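Local coordinates for putative metal binding protein (Coccidioides immitis, PDB 3CVG) that probably binds a ligand, perhaps a metal ion, in the manner of periplasmic solute-binding proteins, and carries a bound calcium ion in the crystal, at residues L34-E37 against L38-F42; S61-T64 against V65-Y69; N157-E160 against A161-L165. One frame throughout, in Å; residues are numbered along the deposited sequence.

How the contacts relate
The three contacts are local, each within or at the start of its own helix, and follow one another along the chain: contact 1 in helix 34-47, contact 2 at the start of helix 63-71, contact 3 in helix 155-166. Centres of contacts 1 and 2 lie about 20 Å apart, as do those of 2 and 3, while 1 and 3 stand about 31 Å apart on opposite sides of the chain's centre. Strand 55-60 joins the first two helices. The side chains of D62, just before helix 63-71, and N157, in helix 155-166, come to about 8 Å and 7 Å from the calcium ion, so both contacts probably lie near the ligand site; contact 1 is structural packing.

Contact 1: residues L34-E37 against L38-F42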
ATOM      1  N   LEU A  34      10.540   0.533   6.038  1.00 34.73           N
ATOM      2  CA  LEU A  34      11.365  -0.007   4.954  1.00 35.08           C
ATOM      3  C   LEU A  34      12.280   1.029   4.307  1.00 34.64           C
ATOM      4  O   LEU A  34      13.436   0.734   4.011  1.00 35.20           O
ATOM      5  CB  LEU A  34      10.498  -0.645   3.862  1.00 34.11           C
ATOM      6  CG  LEU A  34      11.300  -1.282   2.717  1.00 35.24           C
ATOM      7  CD1 LEU A  34      11.959  -2.553   3.220  1.00 36.19           C
ATOM      8  CD2 LEU A  34      10.401  -1.597   1.533  1.00 35.15           C
ATOM      9  N   VAL A  35      11.771   2.237   4.083  1.00 34.87           N
ATOM     10  CA  VAL A  35      12.582   3.278   3.456  1.00 37.06           C
ATOM     11  C   VAL A  35      13.845   3.561   4.266  1.00 37.96           C
ATOM     12  O   VAL A  35      14.871   3.944   3.706  1.00 38.03           O
ATOM     13  CB  VAL A  35      11.777   4.585   3.262  1.00 37.33           C
ATOM     14  CG1 VAL A  35      12.692   5.700   2.760  1.00 37.52           C
ATOM     15  CG2 VAL A  35      10.658   4.355   2.256  1.00 37.34           C
ATOM     16  N   LYS A  36      13.771   3.362   5.580  1.00 39.49           N
ATOM     17  CA  LYS A  36      14.925   3.575   6.448  1.00 40.50           C
ATOM     18  C   LYS A  36      15.974   2.509   6.160  1.00 41.50           C
ATOM     19  O   LYS A  36      17.140   2.823   5.902  1.00 40.07           O
ATOM     20  CB  LYS A  36      14.517   3.494   7.921  1.00 42.21           C
ATOM     21  CG  LYS A  36      15.679   3.704   8.894  1.00 43.39           C
ATOM     22  CD  LYS A  36      15.192   3.905  10.326  1.00 43.73           C
ATOM     23  CE  LYS A  36      16.346   4.245  11.258  1.00 45.27           C
ATOM     24  NZ  LYS A  36      15.878   4.468  12.658  1.00 45.91           N
ATOM     25  N   GLU A  37      15.552   1.248   6.216  1.00 42.81           N
ATOM     26  CA  GLU A  37      16.441   0.119   5.955  1.00 43.97           C
ATOM     27  C   GLU A  37      17.068   0.244   4.570  1.00 44.63           C
ATOM     28  O   GLU A  37      18.276   0.080   4.403  1.00 45.80           O
ATOM     29  CB  GLU A  37      15.667  -1.202   6.036  1.00 44.21           C
ATOM     30  CG  GLU A  37      15.667  -1.870   7.399  1.00 45.97           C
ATOM     31  CD  GLU A  37      17.063  -2.199   7.883  1.00 48.21           C
ATOM     32  OE1 GLU A  37      17.766  -1.275   8.350  1.00 49.58           O
ATOM     33  OE2 GLU A  37      17.463  -3.381   7.787  1.00 47.85           O
ATOM     34  N   LEU A  38      16.233   0.524   3.575  1.00 44.53           N
ATOM     35  CA  LEU A  38      16.699   0.682   2.202  1.00 43.71           C
ATOM     36  C   LEU A  38      17.755   1.779   2.092  1.00 43.00           C
ATOM     37  O   LEU A  38      18.856   1.543   1.597  1.00 43.76           O
ATOM     38  CB  LEU A  38      15.518   1.012   1.282  1.00 42.73           C
ATOM     39  CG  LEU A  38      14.882  -0.130   0.482  1.00 42.87           C
ATOM     40  CD1 LEU A  38      14.806  -1.401   1.308  1.00 42.93           C
ATOM     41  CD2 LEU A  38      13.501   0.307   0.020  1.00 41.18           C
ATOM     42  N   ALA A  39      17.413   2.976   2.557  1.00 42.26           N
ATOM     43  CA  ALA A  39      18.324   4.112   2.502  1.00 41.65           C
ATOM     44  C   ALA A  39      19.644   3.850   3.226  1.00 41.84           C
ATOM     45  O   ALA A  39      20.716   4.176   2.712  1.00 41.37           O
ATOM     46  CB  ALA A  39      17.642   5.348   3.079  1.00 40.67           C
ATOM     47  N   ASP A  40      19.570   3.267   4.417  1.00 42.21           N
ATOM     48  CA  ASP A  40      20.778   2.973   5.179  1.00 43.06           C
ATOM     49  C   ASP A  40      21.626   1.926   4.470  1.00 43.80           C
ATOM     50  O   ASP A  40      22.851   1.915   4.601  1.00 44.52           O
ATOM     51  CB  ASP A  40      20.429   2.480   6.591  1.00 43.11           C
ATOM     52  CG  ASP A  40      19.934   3.594   7.498  1.00 42.74           C
ATOM     53  OD1 ASP A  40      20.169   4.778   7.166  1.00 44.11           O
ATOM     54  OD2 ASP A  40      19.323   3.288   8.546  1.00 41.25           O
ATOM     55  N   ALA A  41      20.970   1.047   3.717  1.00 43.87           N
ATOM     56  CA  ALA A  41      21.671  -0.005   2.987  1.00 44.49           C
ATOM     57  C   ALA A  41      22.308   0.531   1.706  1.00 44.62           C
ATOM     58  O   ALA A  41      23.365   0.055   1.283  1.00 45.09           O
ATOM     59  CB  ALA A  41      20.712  -1.140   2.660  1.00 44.67           C
ATOM     60  N   PHE A  42      21.662   1.513   1.085  1.00 44.69           N
ATOM     61  CA  PHE A  42      22.193   2.110  -0.135  1.00 44.64           C
ATOM     62  C   PHE A  42      23.380   2.997   0.225  1.00 45.54           C
ATOM     63  O   PHE A  42      24.451   2.880  -0.369  1.00 45.46           O
ATOM     64  CB  PHE A  42      21.124   2.947  -0.841  1.00 43.73           C
ATOM     65  CG  PHE A  42      21.617   3.638  -2.086  1.00 44.04           C
ATOM     66  CD1 PHE A  42      22.058   2.898  -3.181  1.00 43.47           C
ATOM     67  CD2 PHE A  42      21.632   5.027  -2.167  1.00 43.58           C
ATOM     68  CE1 PHE A  42      22.504   3.529  -4.340  1.00 42.82           C
ATOM     69  CE2 PHE A  42      22.076   5.669  -3.324  1.00 43.17           C
ATOM     70  CZ  PHE A  42      22.513   4.920  -4.411  1.00 43.14           C
TER
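L34 to A41 form two successive turns of one helix, where L38 N donates to L34 O at 2.8 Å, nearly straight at 175°, and A39, D40 and A41 repeat the i to i+4 pattern onto V35, K36 and E37. The last of these bonds, from A41 N to E37 O, is the most bent, at 138°.

Among the side chains, L34 and L38 carry the apolar side. L34 places CG anti to its backbone N (chi1 -178°), which carries the branch along the helix toward the next turn. There the two side chains cross obliquely: both methyls of L38 reach CG of L34 at 3.8 Å, L38 CD1 also meets L34 CD1 at 3.6 Å, and L38 CD2 meets L34 CD2. Leucine suits both places because its branch reaches far enough to bridge a helical turn. V267 and L258 cover L38, and F271 covers L34.

The polar side is looser. K36 runs out fully extended, and its CG passes OD2 of D40 at 3.7 Å; the ammonium nitrogen NZ of K36 continues to 5.5 Å from that oxygen, too far for a salt bridge, although the opposite charges probably attract weakly. D40 has a further partner at OD1, a weak hydrogen bond from G11 N. The small side chain of A39 leaves room for Y9 of strand 7-9 against the helix.

The pattern is that of a roughly amphipathic helix in a domain of the periplasmic-binding-protein superfamily: L38 and A41 pack on helices 248-259 and 264-269, K36 and D40 lie toward Y9, and E37 borders the apolar side at V267 and F271.

Contact 2: residues S61-T64 against V65-Y69; sequences SDTT and VTINY
S61 reaches across the start of helix 63-71 to V65, T66 and Y69. Its CB lies 3.6 Å from CB of V65 and equally near CE2 of Y69, meeting that ring obliquely. From there OG, set between the backbone N and carbonyl carbon (chi1 53°), turns to OG1 of T66, and the two hydroxyls share a hydrogen bond of 2.7 Å in which either could be the donor. A small hydroxyl residue suits this place, since its carbon packs on V65 while its oxygen pairs one turn ahead.

D62 is the N-cap. Its OD1 accepts from V65 N, although the position of that oxygen is less certain, and its carbonyl O receives T66 N at 2.9 Å, nearly straight at 168°. A water bridges S61 O and T66 OG1, adding another partner to the threonine hydroxyl.

Farther along, CG1 of V65 sits over one face of the Y69 ring, 3.4 Å above its plane and offset toward the rim. T63 and I67 lie side by side, with CG2 of T63 4.0 Å from CD1 of I67; the threonine hydroxyl bonds Y81 N instead.

The chemistry is that of a helix start: aspartate and hydroxyls meet polar groups of the first turn, and the carboxylate's negative charge would probably interact favourably with the helix dipole.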
ATOM      1  N   SER A  61       4.256  11.150   1.052  1.00 39.04           N
ATOM      2  CA  SER A  61       3.269  11.534   0.053  1.00 38.90           C
ATOM      3  C   SER A  61       2.590  10.336  -0.602  1.00 38.19           C
ATOM      4  O   SER A  61       3.216   9.294  -0.821  1.00 38.29           O
ATOM      5  CB  SER A  61       3.939  12.392  -1.023  1.00 38.46           C
ATOM      6  OG  SER A  61       5.077  11.733  -1.556  1.00 41.22           O
ATOM      7  N   ASP A  62       1.304  10.481  -0.906  1.00 36.80           N
ATOM      8  CA  ASP A  62       0.582   9.400  -1.559  1.00 35.48           C
ATOM      9  C   ASP A  62       1.061   9.382  -3.008  1.00 34.02           C
ATOM     10  O   ASP A  62       1.847  10.241  -3.407  1.00 34.40           O
ATOM     11  CB  ASP A  62      -0.939   9.617  -1.467  1.00 37.24           C
ATOM     12  CG  ASP A  62      -1.437  10.787  -2.306  1.00 36.51           C
ATOM     13  OD1 ASP A  62      -0.620  11.470  -2.957  1.00 38.43           O
ATOM     14  OD2 ASP A  62      -2.663  11.018  -2.309  1.00 35.99           O
ATOM     15  N   THR A  63       0.616   8.407  -3.788  1.00 30.80           N
ATOM     16  CA  THR A  63       1.048   8.315  -5.178  1.00 29.20           C
ATOM     17  C   THR A  63       0.872   9.597  -6.003  1.00 28.01           C
ATOM     18  O   THR A  63       1.784  10.002  -6.721  1.00 28.62           O
ATOM     19  CB  THR A  63       0.331   7.161  -5.912  1.00 27.20           C
ATOM     20  OG1 THR A  63       0.737   5.907  -5.346  1.00 26.50           O
ATOM     21  CG2 THR A  63       0.685   7.168  -7.394  1.00 27.95           C
ATOM     22  N   THR A  64      -0.287  10.241  -5.908  1.00 28.05           N
ATOM     23  CA  THR A  64      -0.521  11.452  -6.699  1.00 28.25           C
ATOM     24  C   THR A  64       0.477  12.573  -6.393  1.00 29.62           C
ATOM     25  O   THR A  64       0.987  13.239  -7.306  1.00 26.34           O
ATOM     26  CB  THR A  64      -1.948  11.993  -6.482  1.00 27.54           C
ATOM     27  OG1 THR A  64      -2.903  10.996  -6.870  1.00 26.29           O
ATOM     28  CG2 THR A  64      -2.171  13.251  -7.313  1.00 26.88           C
ATOM     29  N   VAL A  65       0.752  12.775  -5.108  1.00 30.04           N
ATOM     30  CA  VAL A  65       1.671  13.825  -4.682  1.00 32.20           C
ATOM     31  C   VAL A  65       3.110  13.487  -5.035  1.00 31.76           C
ATOM     32  O   VAL A  65       3.868  14.349  -5.478  1.00 34.20           O
ATOM     33  CB  VAL A  65       1.571  14.070  -3.166  1.00 32.18           C
ATOM     34  CG1 VAL A  65       2.383  15.301  -2.782  1.00 32.44           C
ATOM     35  CG2 VAL A  65       0.121  14.247  -2.774  1.00 32.83           C
ATOM     36  N   THR A  66       3.487  12.229  -4.829  1.00 32.84           N
ATOM     37  CA  THR A  66       4.835  11.778  -5.150  1.00 31.56           C
ATOM     38  C   THR A  66       5.135  12.153  -6.597  1.00 31.99           C
ATOM     39  O   THR A  66       6.185  12.718  -6.905  1.00 33.09           O
ATOM     40  CB  THR A  66       4.962  10.245  -4.974  1.00 31.68           C
ATOM     41  OG1 THR A  66       4.856   9.913  -3.583  1.00 30.85           O
ATOM     42  CG2 THR A  66       6.292   9.746  -5.513  1.00 29.66           C
ATOM     43  N   ILE A  67       4.204  11.843  -7.488  1.00 32.16           N
ATOM     44  CA  ILE A  67       4.390  12.164  -8.895  1.00 33.79           C
ATOM     45  C   ILE A  67       4.414  13.682  -9.084  1.00 34.74           C
ATOM     46  O   ILE A  67       5.129  14.190  -9.946  1.00 35.21           O
ATOM     47  CB  ILE A  67       3.281  11.524  -9.753  1.00 32.63           C
ATOM     48  CG1 ILE A  67       3.425   9.997  -9.705  1.00 33.19           C
ATOM     49  CG2 ILE A  67       3.355  12.041 -11.189  1.00 32.57           C
ATOM     50  CD1 ILE A  67       2.294   9.231 -10.358  1.00 31.48           C
ATOM     51  N   ASN A  68       3.641  14.401  -8.270  1.00 36.11           N
ATOM     52  CA  ASN A  68       3.613  15.863  -8.351  1.00 37.91           C
ATOM     53  C   ASN A  68       4.974  16.408  -7.926  1.00 38.45           C
ATOM     54  O   ASN A  68       5.468  17.391  -8.495  1.00 38.88           O
ATOM     55  CB  ASN A  68       2.525  16.456  -7.443  1.00 39.74           C
ATOM     56  CG  ASN A  68       1.123  16.222  -7.974  1.00 40.83           C
ATOM     57  OD1 ASN A  68       0.879  16.319  -9.174  1.00 40.78           O
ATOM     58  ND2 ASN A  68       0.188  15.933  -7.074  1.00 43.21           N
ATOM     59  N   TYR A  69       5.568  15.768  -6.919  1.00 37.40           N
ATOM     60  CA  TYR A  69       6.882  16.165  -6.430  1.00 37.30           C
ATOM     61  C   TYR A  69       7.937  15.915  -7.500  1.00 36.72           C
ATOM     62  O   TYR A  69       8.801  16.758  -7.739  1.00 36.77           O
ATOM     63  CB  TYR A  69       7.260  15.382  -5.168  1.00 37.37           C
ATOM     64  CG  TYR A  69       6.539  15.808  -3.915  1.00 39.24           C
ATOM     65  CD1 TYR A  69       5.926  17.056  -3.826  1.00 39.11           C
ATOM     66  CD2 TYR A  69       6.517  14.980  -2.795  1.00 39.51           C
ATOM     67  CE1 TYR A  69       5.311  17.469  -2.651  1.00 41.19           C
ATOM     68  CE2 TYR A  69       5.908  15.382  -1.616  1.00 40.83           C
ATOM     69  CZ  TYR A  69       5.306  16.626  -1.550  1.00 41.19           C
ATOM     70  OH  TYR A  69       4.703  17.027  -0.380  1.00 41.33           O
TER
HETATM   71  O   HOH W   1       3.855   7.167  -2.920  1.00 35.86           O

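Contact 3: residues N157-E160 against A161-L165; sequences NIKE and AELWL
The indole of W164 and the carboxylate of E160 meet almost at right angles, their planes 82° apart. OE1 of E160 lies in the plane of the indole at its edge, 3.5 Å from CD1. Other aromatic rings surround the tryptophan: F129 and F147 pack edge-to-face with it, and W179 and Y180 also meet it. E160 bends at chi2 after starting with CG between the backbone N and carbonyl carbon (chi1 45°), which folds the acid back beside its own helix. Buried there, its two oxygens are satisfied by hydroxyls: OE1 by Y180 and OE2 by S149. Glutamate suits the place because both oxygens can be bonded at once.

Helix 155-166 is the crossover of a beta-alpha-beta unit between strands 147-149 and 180-182, and E160, bonded to S149 of the first strand and Y180 of the second, ties the helix to both. Along the helix W164 N donates to E160 O at 2.9 Å and 166°.

K159 follows a different course, bent at chi2, chi3 and chi4. Its NZ is held chiefly by a hydrogen bond to P232 O; the salt bridge from K159 NZ to E162 OE1, 3.4 Å, is a weaker, secondary contact, reinforced by a water accepting from NZ and donating to OE1. Lower on the same lysine, CG lies 4.1 Å from CD1 of L163, whose leucine side chain also reaches I202 and F129.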
ATOM      1  N   ASN A 157      -8.135   3.172  -0.050  1.00 19.20           N
ATOM      2  CA  ASN A 157      -9.420   3.714  -0.490  1.00 17.92           C
ATOM      3  C   ASN A 157      -9.638   3.390  -1.969  1.00 17.49           C
ATOM      4  O   ASN A 157     -10.709   2.924  -2.356  1.00 17.97           O
ATOM      5  CB  ASN A 157      -9.452   5.231  -0.254  1.00 18.69           C
ATOM      6  CG  ASN A 157     -10.747   5.891  -0.739  1.00 14.11           C
ATOM      7  OD1 ASN A 157     -11.830   5.288  -0.740  1.00 15.88           O
ATOM      8  ND2 ASN A 157     -10.641   7.148  -1.109  1.00 13.58           N
ATOM      9  N   ILE A 158      -8.622   3.622  -2.791  1.00 17.20           N
ATOM     10  CA  ILE A 158      -8.727   3.330  -4.218  1.00 16.90           C
ATOM     11  C   ILE A 158      -9.130   1.857  -4.400  1.00 17.94           C
ATOM     12  O   ILE A 158     -10.044   1.532  -5.158  1.00 16.39           O
ATOM     13  CB  ILE A 158      -7.360   3.591  -4.930  1.00 18.14           C
ATOM     14  CG1 ILE A 158      -7.115   5.097  -5.056  1.00 16.74           C
ATOM     15  CG2 ILE A 158      -7.329   2.907  -6.311  1.00 17.10           C
ATOM     16  CD1 ILE A 158      -5.644   5.456  -5.338  1.00 16.33           C
ATOM     17  N   LYS A 159      -8.461   0.980  -3.655  1.00 19.52           N
ATOM     18  CA  LYS A 159      -8.697  -0.456  -3.744  1.00 17.23           C
ATOM     19  C   LYS A 159     -10.140  -0.870  -3.438  1.00 17.51           C
ATOM     20  O   LYS A 159     -10.773  -1.566  -4.240  1.00 16.50           O
ATOM     21  CB  LYS A 159      -7.767  -1.189  -2.792  1.00 18.79           C
ATOM     22  CG  LYS A 159      -8.101  -2.653  -2.627  1.00 22.39           C
ATOM     23  CD  LYS A 159      -7.342  -3.540  -3.588  1.00 24.55           C
ATOM     24  CE  LYS A 159      -7.629  -3.244  -5.032  1.00 25.81           C
ATOM     25  NZ  LYS A 159      -6.335  -3.115  -5.785  1.00 24.88           N
ATOM     26  N   GLU A 160     -10.665  -0.488  -2.280  1.00 18.62           N
ATOM     27  CA  GLU A 160     -12.029  -0.879  -1.999  1.00 20.48           C
ATOM     28  C   GLU A 160     -13.027  -0.206  -2.921  1.00 21.46           C
ATOM     29  O   GLU A 160     -14.064  -0.781  -3.238  1.00 23.06           O
ATOM     30  CB  GLU A 160     -12.357  -0.615  -0.518  1.00 16.84           C
ATOM     31  CG  GLU A 160     -11.918   0.741   0.052  1.00 19.72           C
ATOM     32  CD  GLU A 160     -13.037   1.773   0.103  1.00 14.94           C
ATOM     33  OE1 GLU A 160     -14.146   1.465  -0.379  1.00 20.16           O
ATOM     34  OE2 GLU A 160     -12.797   2.889   0.618  1.00 23.47           O
ATOM     35  N   ALA A 161     -12.717   1.027  -3.327  1.00 21.56           N
ATOM     36  CA  ALA A 161     -13.622   1.775  -4.214  1.00 17.84           C
ATOM     37  C   ALA A 161     -13.670   0.945  -5.496  1.00 17.65           C
ATOM     38  O   ALA A 161     -14.754   0.656  -6.032  1.00 16.46           O
ATOM     39  CB  ALA A 161     -13.094   3.269  -4.521  1.00 18.18           C
ATOM     40  N   GLU A 162     -12.492   0.527  -5.952  1.00 18.58           N
ATOM     41  CA  GLU A 162     -12.355  -0.290  -7.140  1.00 21.37           C
ATOM     42  C   GLU A 162     -13.169  -1.587  -7.002  1.00 21.01           C
ATOM     43  O   GLU A 162     -13.849  -1.991  -7.946  1.00 20.08           O
ATOM     44  CB  GLU A 162     -10.891  -0.636  -7.284  1.00 25.04           C
ATOM     45  CG  GLU A 162     -10.393  -0.783  -8.690  1.00 29.98           C
ATOM     46  CD  GLU A 162      -8.873  -0.727  -8.729  1.00 31.54           C
ATOM     47  OE1 GLU A 162      -8.222  -1.686  -8.257  1.00 33.59           O
ATOM     48  OE2 GLU A 162      -8.328   0.298  -9.193  1.00 32.54           O
ATOM     49  N   LEU A 163     -13.069  -2.255  -5.848  1.00 19.07           N
ATOM     50  CA  LEU A 163     -13.778  -3.518  -5.628  1.00 19.43           C
ATOM     51  C   LEU A 163     -15.298  -3.331  -5.683  1.00 19.24           C
ATOM     52  O   LEU A 163     -16.003  -4.125  -6.299  1.00 20.38           O
ATOM     53  CB  LEU A 163     -13.335  -4.131  -4.288  1.00 18.56           C
ATOM     54  CG  LEU A 163     -11.882  -4.613  -4.307  1.00 18.93           C
ATOM     55  CD1 LEU A 163     -11.444  -5.009  -2.913  1.00 19.12           C
ATOM     56  CD2 LEU A 163     -11.768  -5.782  -5.266  1.00 21.55           C
ATOM     57  N   TRP A 164     -15.811  -2.277  -5.054  1.00 18.43           N
ATOM     58  CA  TRP A 164     -17.256  -2.021  -5.102  1.00 18.75           C
ATOM     59  C   TRP A 164     -17.729  -1.799  -6.541  1.00 18.79           C
ATOM     60  O   TRP A 164     -18.729  -2.384  -6.987  1.00 18.89           O
ATOM     61  CB  TRP A 164     -17.612  -0.800  -4.243  1.00 19.04           C
ATOM     62  CG  TRP A 164     -17.516  -1.088  -2.765  1.00 17.66           C
ATOM     63  CD1 TRP A 164     -16.652  -0.534  -1.871  1.00 16.75           C
ATOM     64  CD2 TRP A 164     -18.286  -2.050  -2.038  1.00 16.90           C
ATOM     65  NE1 TRP A 164     -16.831  -1.093  -0.624  1.00 17.03           N
ATOM     66  CE2 TRP A 164     -17.831  -2.028  -0.701  1.00 15.55           C
ATOM     67  CE3 TRP A 164     -19.314  -2.934  -2.388  1.00 17.00           C
ATOM     68  CZ2 TRP A 164     -18.369  -2.853   0.287  1.00 15.85           C
ATOM     69  CZ3 TRP A 164     -19.847  -3.760  -1.403  1.00 17.26           C
ATOM     70  CH2 TRP A 164     -19.373  -3.711  -0.084  1.00 15.98           C
ATOM     71  N   LEU A 165     -17.011  -0.953  -7.270  1.00 18.32           N
ATOM     72  CA  LEU A 165     -17.369  -0.680  -8.656  1.00 20.34           C
ATOM     73  C   LEU A 165     -17.314  -1.952  -9.503  1.00 22.23           C
ATOM     74  O   LEU A 165     -18.116  -2.107 -10.420  1.00 22.67           O
ATOM     75  CB  LEU A 165     -16.442   0.379  -9.262  1.00 20.07           C
ATOM     76  CG  LEU A 165     -16.550   1.813  -8.708  1.00 24.15           C
ATOM     77  CD1 LEU A 165     -15.596   2.698  -9.464  1.00 24.41           C
ATOM     78  CD2 LEU A 165     -17.967   2.350  -8.857  1.00 25.57           C
TER
HETATM   79  O   HOH W   2      -5.306  -0.668  -7.327  1.00 43.77           O